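Local coordinates for transposon Tn7 transposition protein TnsA (Escherichia coli, PDB 1T0F), which acts with TnsB as the transposase of Tn7, cutting the 5' DNA strands at the transposon ends as a metal-dependent endonuclease with a restriction-enzyme-like fold, at residues 73-78 against 245-250; 175-180 against 249-254. One frame throughout, in Å; residues are numbered along the deposited sequence.

Contact 1. Residues 73-78 against 245-250; sequences LEWESS and KFNIYK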
ATOM      1  N   LEU A  73       6.497   0.603  -3.442  1.00 20.45           N
ATOM      2  CA  LEU A  73       6.164   0.033  -4.750  1.00 21.58           C
ATOM      3  C   LEU A  73       6.328   1.052  -5.874  1.00 22.61           C
ATOM      4  O   LEU A  73       6.867   0.735  -6.936  1.00 23.09           O
ATOM      5  CB  LEU A  73       4.719  -0.484  -4.762  1.00 21.20           C
ATOM      6  CG  LEU A  73       4.393  -1.702  -3.894  1.00 24.03           C
ATOM      7  CD1 LEU A  73       2.879  -1.896  -3.849  1.00 23.54           C
ATOM      8  CD2 LEU A  73       5.087  -2.943  -4.458  1.00 22.34           C
ATOM      9  N   GLU A  74       5.852   2.271  -5.633  1.00 22.84           N
ATOM     10  CA  GLU A  74       5.921   3.364  -6.611  1.00 25.16           C
ATOM     11  C   GLU A  74       7.373   3.748  -6.912  1.00 24.82           C
ATOM     12  O   GLU A  74       7.673   4.311  -7.961  1.00 25.57           O
ATOM     13  CB  GLU A  74       5.146   4.571  -6.068  1.00 27.01           C
ATOM     14  CG  GLU A  74       5.111   5.813  -6.953  1.00 31.71           C
ATOM     15  CD  GLU A  74       4.177   5.697  -8.157  1.00 33.05           C
ATOM     16  OE1 GLU A  74       3.199   4.914  -8.113  1.00 33.25           O
ATOM     17  OE2 GLU A  74       4.413   6.418  -9.147  1.00 31.60           O
ATOM     18  N   TRP A  75       8.271   3.433  -5.986  1.00 23.51           N
ATOM     19  CA  TRP A  75       9.691   3.729  -6.169  1.00 24.32           C
ATOM     20  C   TRP A  75      10.358   2.755  -7.156  1.00 25.08           C
ATOM     21  O   TRP A  75      11.276   3.136  -7.882  1.00 24.19           O
ATOM     22  CB  TRP A  75      10.411   3.643  -4.822  1.00 26.06           C
ATOM     23  CG  TRP A  75      11.900   3.828  -4.915  1.00 28.51           C
ATOM     24  CD1 TRP A  75      12.582   5.011  -4.951  1.00 30.47           C
ATOM     25  CD2 TRP A  75      12.884   2.793  -5.015  1.00 28.59           C
ATOM     26  NE1 TRP A  75      13.934   4.776  -5.064  1.00 31.26           N
ATOM     27  CE2 TRP A  75      14.146   3.423  -5.108  1.00 29.80           C
ATOM     28  CE3 TRP A  75      12.822   1.394  -5.040  1.00 28.11           C
ATOM     29  CZ2 TRP A  75      15.338   2.700  -5.222  1.00 30.58           C
ATOM     30  CZ3 TRP A  75      14.009   0.673  -5.153  1.00 31.47           C
ATOM     31  CH2 TRP A  75      15.251   1.330  -5.242  1.00 31.68           C
ATOM     32  N   GLU A  76       9.906   1.501  -7.170  1.00 22.69           N
ATOM     33  CA  GLU A  76      10.476   0.469  -8.048  1.00 22.58           C
ATOM     34  C   GLU A  76      10.263   0.738  -9.535  1.00 23.96           C
ATOM     35  O   GLU A  76       9.131   0.861  -9.992  1.00 23.55           O
ATOM     36  CB  GLU A  76       9.884  -0.900  -7.703  1.00 22.16           C
ATOM     37  CG  GLU A  76      10.226  -1.410  -6.308  1.00 22.26           C
ATOM     38  CD  GLU A  76      11.696  -1.777  -6.152  1.00 25.39           C
ATOM     39  OE1 GLU A  76      12.384  -1.959  -7.182  1.00 26.06           O
ATOM     40  OE2 GLU A  76      12.155  -1.903  -4.996  1.00 26.93           O
ATOM     41  N   SER A  77      11.350   0.793 -10.301  1.00 24.62           N
ATOM     42  CA  SER A  77      11.226   1.070 -11.731  1.00 25.55           C
ATOM     43  C   SER A  77      10.420   0.036 -12.522  1.00 24.77           C
ATOM     44  O   SER A  77       9.726   0.391 -13.469  1.00 27.51           O
ATOM     45  CB  SER A  77      12.613   1.228 -12.368  1.00 26.86           C
ATOM     46  OG  SER A  77      13.317   0.001 -12.385  1.00 27.78           O
ATOM     47  N   SER A  78      10.492  -1.229 -12.126  1.00 25.03           N
ATOM     48  CA  SER A  78       9.791  -2.298 -12.838  1.00 26.51           C
ATOM     49  C   SER A  78       8.275  -2.389 -12.628  1.00 26.18           C
ATOM     50  O   SER A  78       7.583  -3.039 -13.409  1.00 24.76           O
ATOM     51  CB  SER A  78      10.409  -3.649 -12.486  1.00 27.72           C
ATOM     52  OG  SER A  78      10.187  -3.951 -11.120  1.00 32.46           O
ATOM     53  N   LYS A 245       8.051  12.472  -6.417  1.00 22.09           N
ATOM     54  CA  LYS A 245       8.535  11.266  -5.765  1.00 24.89           C
ATOM     55  C   LYS A 245      10.056  11.398  -5.702  1.00 25.75           C
ATOM     56  O   LYS A 245      10.658  12.124  -6.499  1.00 25.31           O
ATOM     57  CB  LYS A 245       8.107  10.004  -6.519  1.00 25.48           C
ATOM     58  CG  LYS A 245       8.412  10.000  -7.987  1.00 29.83           C
ATOM     59  CD  LYS A 245       7.489   9.037  -8.739  1.00 31.97           C
ATOM     60  CE  LYS A 245       7.906   7.587  -8.597  1.00 31.90           C
ATOM     61  NZ  LYS A 245       7.078   6.695  -9.483  1.00 31.16           N
ATOM     62  N   PHE A 246      10.675  10.722  -4.745  1.00 25.08           N
ATOM     63  CA  PHE A 246      12.121  10.828  -4.587  1.00 25.27           C
ATOM     64  C   PHE A 246      12.737   9.498  -4.184  1.00 26.05           C
ATOM     65  O   PHE A 246      12.049   8.484  -4.124  1.00 23.34           O
ATOM     66  CB  PHE A 246      12.443  11.884  -3.530  1.00 24.12           C
ATOM     67  CG  PHE A 246      11.940  11.539  -2.147  1.00 23.22           C
ATOM     68  CD1 PHE A 246      10.583  11.614  -1.842  1.00 22.96           C
ATOM     69  CD2 PHE A 246      12.831  11.149  -1.148  1.00 22.03           C
ATOM     70  CE1 PHE A 246      10.117  11.305  -0.553  1.00 25.25           C
ATOM     71  CE2 PHE A 246      12.381  10.839   0.136  1.00 23.65           C
ATOM     72  CZ  PHE A 246      11.019  10.917   0.438  1.00 24.65           C
ATOM     73  N   ASN A 247      14.041   9.495  -3.919  1.00 24.04           N
ATOM     74  CA  ASN A 247      14.700   8.263  -3.504  1.00 26.25           C
ATOM     75  C   ASN A 247      14.392   8.062  -2.023  1.00 25.80           C
ATOM     76  O   ASN A 247      15.137   8.523  -1.152  1.00 24.51           O
ATOM     77  CB  ASN A 247      16.217   8.353  -3.720  1.00 27.29           C
ATOM     78  CG  ASN A 247      16.918   7.042  -3.422  1.00 31.51           C
ATOM     79  OD1 ASN A 247      16.278   6.062  -3.050  1.00 29.85           O
ATOM     80  ND2 ASN A 247      18.241   7.018  -3.583  1.00 29.22           N
ATOM     81  N   ILE A 248      13.285   7.375  -1.751  1.00 23.86           N
ATOM     82  CA  ILE A 248      12.830   7.124  -0.387  1.00 23.73           C
ATOM     83  C   ILE A 248      13.778   6.269   0.440  1.00 23.51           C
ATOM     84  O   ILE A 248      13.658   6.211   1.664  1.00 23.03           O
ATOM     85  CB  ILE A 248      11.438   6.444  -0.383  1.00 24.97           C
ATOM     86  CG1 ILE A 248      11.519   5.072  -1.058  1.00 26.51           C
ATOM     87  CG2 ILE A 248      10.445   7.306  -1.128  1.00 27.86           C
ATOM     88  CD1 ILE A 248      10.290   4.200  -0.824  1.00 29.23           C
ATOM     89  N   TYR A 249      14.712   5.600  -0.225  1.00 24.82           N
ATOM     90  CA  TYR A 249      15.669   4.758   0.478  1.00 26.99           C
ATOM     91  C   TYR A 249      16.848   5.571   0.991  1.00 29.09           C
ATOM     92  O   TYR A 249      17.769   5.044   1.605  1.00 28.56           O
ATOM     93  CB  TYR A 249      16.123   3.618  -0.432  1.00 26.85           C
ATOM     94  CG  TYR A 249      15.070   2.535  -0.524  1.00 24.84           C
ATOM     95  CD1 TYR A 249      14.884   1.630   0.521  1.00 26.70           C
ATOM     96  CD2 TYR A 249      14.209   2.463  -1.618  1.00 25.38           C
ATOM     97  CE1 TYR A 249      13.859   0.676   0.479  1.00 27.89           C
ATOM     98  CE2 TYR A 249      13.186   1.521  -1.667  1.00 25.76           C
ATOM     99  CZ  TYR A 249      13.017   0.633  -0.619  1.00 26.19           C
ATOM    100  OH  TYR A 249      12.008  -0.303  -0.677  1.00 27.90           O
ATOM    101  N   LYS A 250      16.794   6.873   0.740  1.00 30.04           N
ATOM    102  CA  LYS A 250      17.822   7.793   1.201  1.00 31.27           C
ATOM    103  C   LYS A 250      17.069   8.893   1.932  1.00 31.11           C
ATOM    104  O   LYS A 250      15.976   9.272   1.517  1.00 29.29           O
ATOM    105  CB  LYS A 250      18.582   8.376   0.010  1.00 32.89           C
ATOM    106  CG  LYS A 250      19.705   9.329   0.382  1.00 38.16           C
ATOM    107  CD  LYS A 250      20.440   9.808  -0.861  1.00 40.36           C
ATOM    108  CE  LYS A 250      21.059   8.643  -1.620  1.00 43.40           C
ATOM    109  NZ  LYS A 250      21.812   9.096  -2.827  1.00 46.18           N
TER

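Contact 2. Residues 175-180 against 249-254; sequences VKENIE and YKSFRA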
ATOM      1  N   VAL A 175      13.072   4.573   5.012  1.00 27.00           N
ATOM      2  CA  VAL A 175      11.751   4.845   4.456  1.00 25.69           C
ATOM      3  C   VAL A 175      10.859   5.306   5.601  1.00 26.22           C
ATOM      4  O   VAL A 175      10.095   6.261   5.471  1.00 26.31           O
ATOM      5  CB  VAL A 175      11.138   3.577   3.816  1.00 24.44           C
ATOM      6  CG1 VAL A 175       9.676   3.826   3.433  1.00 23.01           C
ATOM      7  CG2 VAL A 175      11.944   3.182   2.592  1.00 22.98           C
ATOM      8  N   LYS A 176      10.986   4.622   6.732  1.00 27.08           N
ATOM      9  CA  LYS A 176      10.215   4.931   7.922  1.00 28.34           C
ATOM     10  C   LYS A 176      10.472   6.368   8.384  1.00 28.69           C
ATOM     11  O   LYS A 176       9.533   7.116   8.654  1.00 26.53           O
ATOM     12  CB  LYS A 176      10.577   3.939   9.031  1.00 30.81           C
ATOM     13  CG  LYS A 176       9.692   4.014  10.262  1.00 36.02           C
ATOM     14  CD  LYS A 176       9.791   2.729  11.092  1.00 39.73           C
ATOM     15  CE  LYS A 176       9.310   1.510  10.297  1.00 42.51           C
ATOM     16  NZ  LYS A 176       9.226   0.251  11.109  1.00 43.50           N
ATOM     17  N   GLU A 177      11.741   6.764   8.467  1.00 28.70           N
ATOM     18  CA  GLU A 177      12.045   8.124   8.905  1.00 29.53           C
ATOM     19  C   GLU A 177      11.548   9.165   7.908  1.00 25.79           C
ATOM     20  O   GLU A 177      11.132  10.257   8.299  1.00 24.93           O
ATOM     21  CB  GLU A 177      13.552   8.290   9.178  1.00 33.39           C
ATOM     22  CG  GLU A 177      14.490   7.792   8.092  1.00 40.79           C
ATOM     23  CD  GLU A 177      15.032   8.904   7.192  1.00 45.50           C
ATOM     24  OE1 GLU A 177      15.532   9.926   7.720  1.00 48.51           O
ATOM     25  OE2 GLU A 177      14.974   8.748   5.956  1.00 45.06           O
ATOM     26  N   ASN A 178      11.577   8.835   6.621  1.00 23.36           N
ATOM     27  CA  ASN A 178      11.089   9.780   5.616  1.00 24.38           C
ATOM     28  C   ASN A 178       9.585   9.982   5.746  1.00 23.74           C
ATOM     29  O   ASN A 178       9.092  11.095   5.606  1.00 23.77           O
ATOM     30  CB  ASN A 178      11.408   9.300   4.197  1.00 22.08           C
ATOM     31  CG  ASN A 178      12.814   9.670   3.756  1.00 23.99           C
ATOM     32  OD1 ASN A 178      13.311  10.754   4.072  1.00 25.18           O
ATOM     33  ND2 ASN A 178      13.452   8.783   3.002  1.00 23.80           N
ATOM     34  N   ILE A 179       8.857   8.902   6.003  1.00 24.31           N
ATOM     35  CA  ILE A 179       7.405   8.989   6.151  1.00 23.98           C
ATOM     36  C   ILE A 179       7.063   9.778   7.413  1.00 25.77           C
ATOM     37  O   ILE A 179       6.092  10.535   7.450  1.00 26.56           O
ATOM     38  CB  ILE A 179       6.780   7.573   6.213  1.00 25.00           C
ATOM     39  CG1 ILE A 179       6.870   6.913   4.829  1.00 22.09           C
ATOM     40  CG2 ILE A 179       5.337   7.646   6.689  1.00 23.12           C
ATOM     41  CD1 ILE A 179       6.404   5.461   4.794  1.00 26.09           C
ATOM     42  N   GLU A 180       7.878   9.605   8.444  1.00 28.47           N
ATOM     43  CA  GLU A 180       7.681  10.311   9.704  1.00 31.45           C
ATOM     44  C   GLU A 180       7.772  11.817   9.474  1.00 31.33           C
ATOM     45  O   GLU A 180       6.955  12.588   9.967  1.00 31.92           O
ATOM     46  CB  GLU A 180       8.749   9.875  10.708  1.00 34.11           C
ATOM     47  CG  GLU A 180       8.217   9.060  11.874  1.00 40.53           C
ATOM     48  CD  GLU A 180       9.238   8.069  12.412  1.00 43.31           C
ATOM     49  OE1 GLU A 180      10.399   8.469  12.646  1.00 44.07           O
ATOM     50  OE2 GLU A 180       8.874   6.887  12.604  1.00 44.86           O
ATOM     51  N   TYR A 249      14.712   5.600  -0.225  1.00 24.82           N
ATOM     52  CA  TYR A 249      15.669   4.758   0.478  1.00 26.99           C
ATOM     53  C   TYR A 249      16.848   5.571   0.991  1.00 29.09           C
ATOM     54  O   TYR A 249      17.769   5.044   1.605  1.00 28.56           O
ATOM     55  CB  TYR A 249      16.123   3.618  -0.432  1.00 26.85           C
ATOM     56  CG  TYR A 249      15.070   2.535  -0.524  1.00 24.84           C
ATOM     57  CD1 TYR A 249      14.884   1.630   0.521  1.00 26.70           C
ATOM     58  CD2 TYR A 249      14.209   2.463  -1.618  1.00 25.38           C
ATOM     59  CE1 TYR A 249      13.859   0.676   0.479  1.00 27.89           C
ATOM     60  CE2 TYR A 249      13.186   1.521  -1.667  1.00 25.76           C
ATOM     61  CZ  TYR A 249      13.017   0.633  -0.619  1.00 26.19           C
ATOM     62  OH  TYR A 249      12.008  -0.303  -0.677  1.00 27.90           O
ATOM     63  N   LYS A 250      16.794   6.873   0.740  1.00 30.04           N
ATOM     64  CA  LYS A 250      17.822   7.793   1.201  1.00 31.27           C
ATOM     65  C   LYS A 250      17.069   8.893   1.932  1.00 31.11           C
ATOM     66  O   LYS A 250      15.976   9.272   1.517  1.00 29.29           O
ATOM     67  CB  LYS A 250      18.582   8.376   0.010  1.00 32.89           C
ATOM     68  CG  LYS A 250      19.705   9.329   0.382  1.00 38.16           C
ATOM     69  CD  LYS A 250      20.440   9.808  -0.861  1.00 40.36           C
ATOM     70  CE  LYS A 250      21.059   8.643  -1.620  1.00 43.40           C
ATOM     71  NZ  LYS A 250      21.812   9.096  -2.827  1.00 46.18           N
ATOM     72  N   SER A 251      17.632   9.389   3.029  1.00 30.75           N
ATOM     73  CA  SER A 251      16.983  10.461   3.769  1.00 31.06           C
ATOM     74  C   SER A 251      16.652  11.551   2.756  1.00 29.16           C
ATOM     75  O   SER A 251      17.479  11.880   1.901  1.00 28.09           O
ATOM     76  CB  SER A 251      17.927  11.014   4.839  1.00 34.31           C
ATOM     77  OG  SER A 251      17.280  12.003   5.621  1.00 41.99           O
ATOM     78  N   PHE A 252      15.446  12.102   2.837  1.00 25.95           N
ATOM     79  CA  PHE A 252      15.045  13.145   1.901  1.00 24.62           C
ATOM     80  C   PHE A 252      16.047  14.299   1.909  1.00 25.03           C
ATOM     81  O   PHE A 252      16.422  14.803   0.858  1.00 23.81           O
ATOM     82  CB  PHE A 252      13.639  13.658   2.247  1.00 23.74           C
ATOM     83  CG  PHE A 252      13.145  14.755   1.338  1.00 24.62           C
ATOM     84  CD1 PHE A 252      13.530  16.081   1.550  1.00 24.23           C
ATOM     85  CD2 PHE A 252      12.315  14.461   0.257  1.00 24.98           C
ATOM     86  CE1 PHE A 252      13.097  17.101   0.696  1.00 24.87           C
ATOM     87  CE2 PHE A 252      11.876  15.470  -0.607  1.00 28.06           C
ATOM     88  CZ  PHE A 252      12.271  16.796  -0.384  1.00 25.14           C
ATOM     89  N   ARG A 253      16.496  14.697   3.095  1.00 26.06           N
ATOM     90  CA  ARG A 253      17.438  15.812   3.214  1.00 27.77           C
ATOM     91  C   ARG A 253      18.754  15.531   2.492  1.00 28.21           C
ATOM     92  O   ARG A 253      19.514  16.453   2.192  1.00 31.37           O
ATOM     93  CB  ARG A 253      17.727  16.098   4.690  1.00 29.52           C
ATOM     94  CG  ARG A 253      18.704  15.115   5.304  1.00 32.55           C
ATOM     95  CD  ARG A 253      18.867  15.339   6.786  1.00 37.46           C
ATOM     96  NE  ARG A 253      17.647  14.999   7.508  1.00 40.61           N
ATOM     97  CZ  ARG A 253      17.551  14.977   8.831  1.00 43.02           C
ATOM     98  NH1 ARG A 253      18.607  15.276   9.575  1.00 43.00           N
ATOM     99  NH2 ARG A 253      16.401  14.649   9.406  1.00 43.10           N
ATOM    100  N   ALA A 254      19.019  14.258   2.217  1.00 28.62           N
ATOM    101  CA  ALA A 254      20.243  13.843   1.540  1.00 28.99           C
ATOM    102  C   ALA A 254      20.057  13.649   0.032  1.00 28.29           C
ATOM    103  O   ALA A 254      21.015  13.385  -0.692  1.00 29.65           O
ATOM    104  CB  ALA A 254      20.763  12.558   2.172  1.00 29.49           C
TER

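Contact 1. Residues 73-78 against 245-250
The indole of Trp75 packs against the 245-250 loop, with the phenol ring of Tyr249 over one face. Tyr249 turns its CD2-CE2 edge onto the six-membered ring in a T-shaped stack, centroids 4.6 Å apart and planes at 68°, with CE2 coming to 3.4 Å from Trp75 CE3. At the pyrrole end, Phe246 O lies at the indole edge, near Trp75 CD1, while Ile248 CG1 packs obliquely against the same carbon at 4.0 Å. Trp75 NE1 reaches Asn247 OD1 at 3.3 Å, a weak bond bent to 123°; the amide and indole planes are nearly parallel. A second grip forms one residue earlier: Lys245 NZ bonds both to Glu74 OE2 (2.7 Å), on the anti side but tilted out of the carboxylate plane, and to Glu74 O (2.9 Å), so one ammonium ties together a side chain and the last turn of the helix. CG anti to the backbone N (chi1 180°) and a bend at chi2 turn the Glu74 carboxylate toward this ammonium; OE2 also accepts from Lys54 N, and OE1 bonds with Ser52 OG. The same Asn247 OD1 accepts from Tyr249 N, an Asx turn within the type I beta turn 247-250. That turn brings Asn247, Ile248 and Tyr249 together against the indole at the C-terminal end of helix 64-75, joining the restriction-enzyme-like nuclease fold to a loop of the C-terminal part of the chain.

Contact 2. Residues 175-180 against 249-254
Helix 173-183 runs past the loop 249-254 with Val175 and Asn178, one turn apart, nearest to it: the CA atoms of Val175 and Tyr249 are 5.6 Å apart, and those of Asn178 and Ser251 6.2 Å. Residues 252-254 form a short 3-10 segment, where Ala254 N bonds back to Ser251 O. Asn178 carries the polar part of the contact, pairing both ends of its amide with the loop backbone. Its OD1 accepts from Phe252 N at 2.8 Å, the donor tilted only 16° from the carbonyl plane. Its ND2 gives a nearly straight bond to Lys250 O at 3.0 Å; the acceptor lies close to the amide plane, although the nitrogen sits well above the plane of the Lys250 carbonyl. With CG anti to its own carbonyl carbon (chi1 -84°), the buried amide projects from the helix between the backbone groups on either side of Ser251. Val175 adds an apolar touch: CG2 lies over a face of the Tyr249 ring in a CH-pi contact, 4.1 Å from the centroid and offset toward the CD1-CE1 edge. Glu177 lays its carboxylate alongside Ser251, with OE2 3.4 Å from Ser251 CA. Beyond the amide, the Phe252 ring leads away toward Trp181, Ile213 and Leu232. Chemically, the Asn178 amide pairs with backbone N-H and C=O groups of the loop much as another peptide group would: it accepts from Phe252 N and donates to Lys250 O, and also to Ile248 O just before the segment, tying the backbone at Lys250 and Phe252 to the helix, with Asn255 bonding to Ser251 O as well.

Contacts 1 and 2 illustrate how one short loop can be held by two helices at once. Their centres are 11 Å apart, and they share Tyr249 and Lys250, Tyr249 lying between Trp75 of helix 64-75 and Val175 of helix 173-183. They are joined by a probable hydrogen bond from Asn178 ND2 to Ile248 O (2.9 Å) and by packing of Phe246 CE2 on Phe252 CD2 (3.6 Å). Contact 1 lies away from the magnesium site. Glu76, assigned to the active site by similarity, belongs to its segment 73-78, its side chain about 5 Å from that of Tyr249, though it carries none of the bonds across. In contact 2, Val175 is about 12 Å from catalytic Glu66 between side chains.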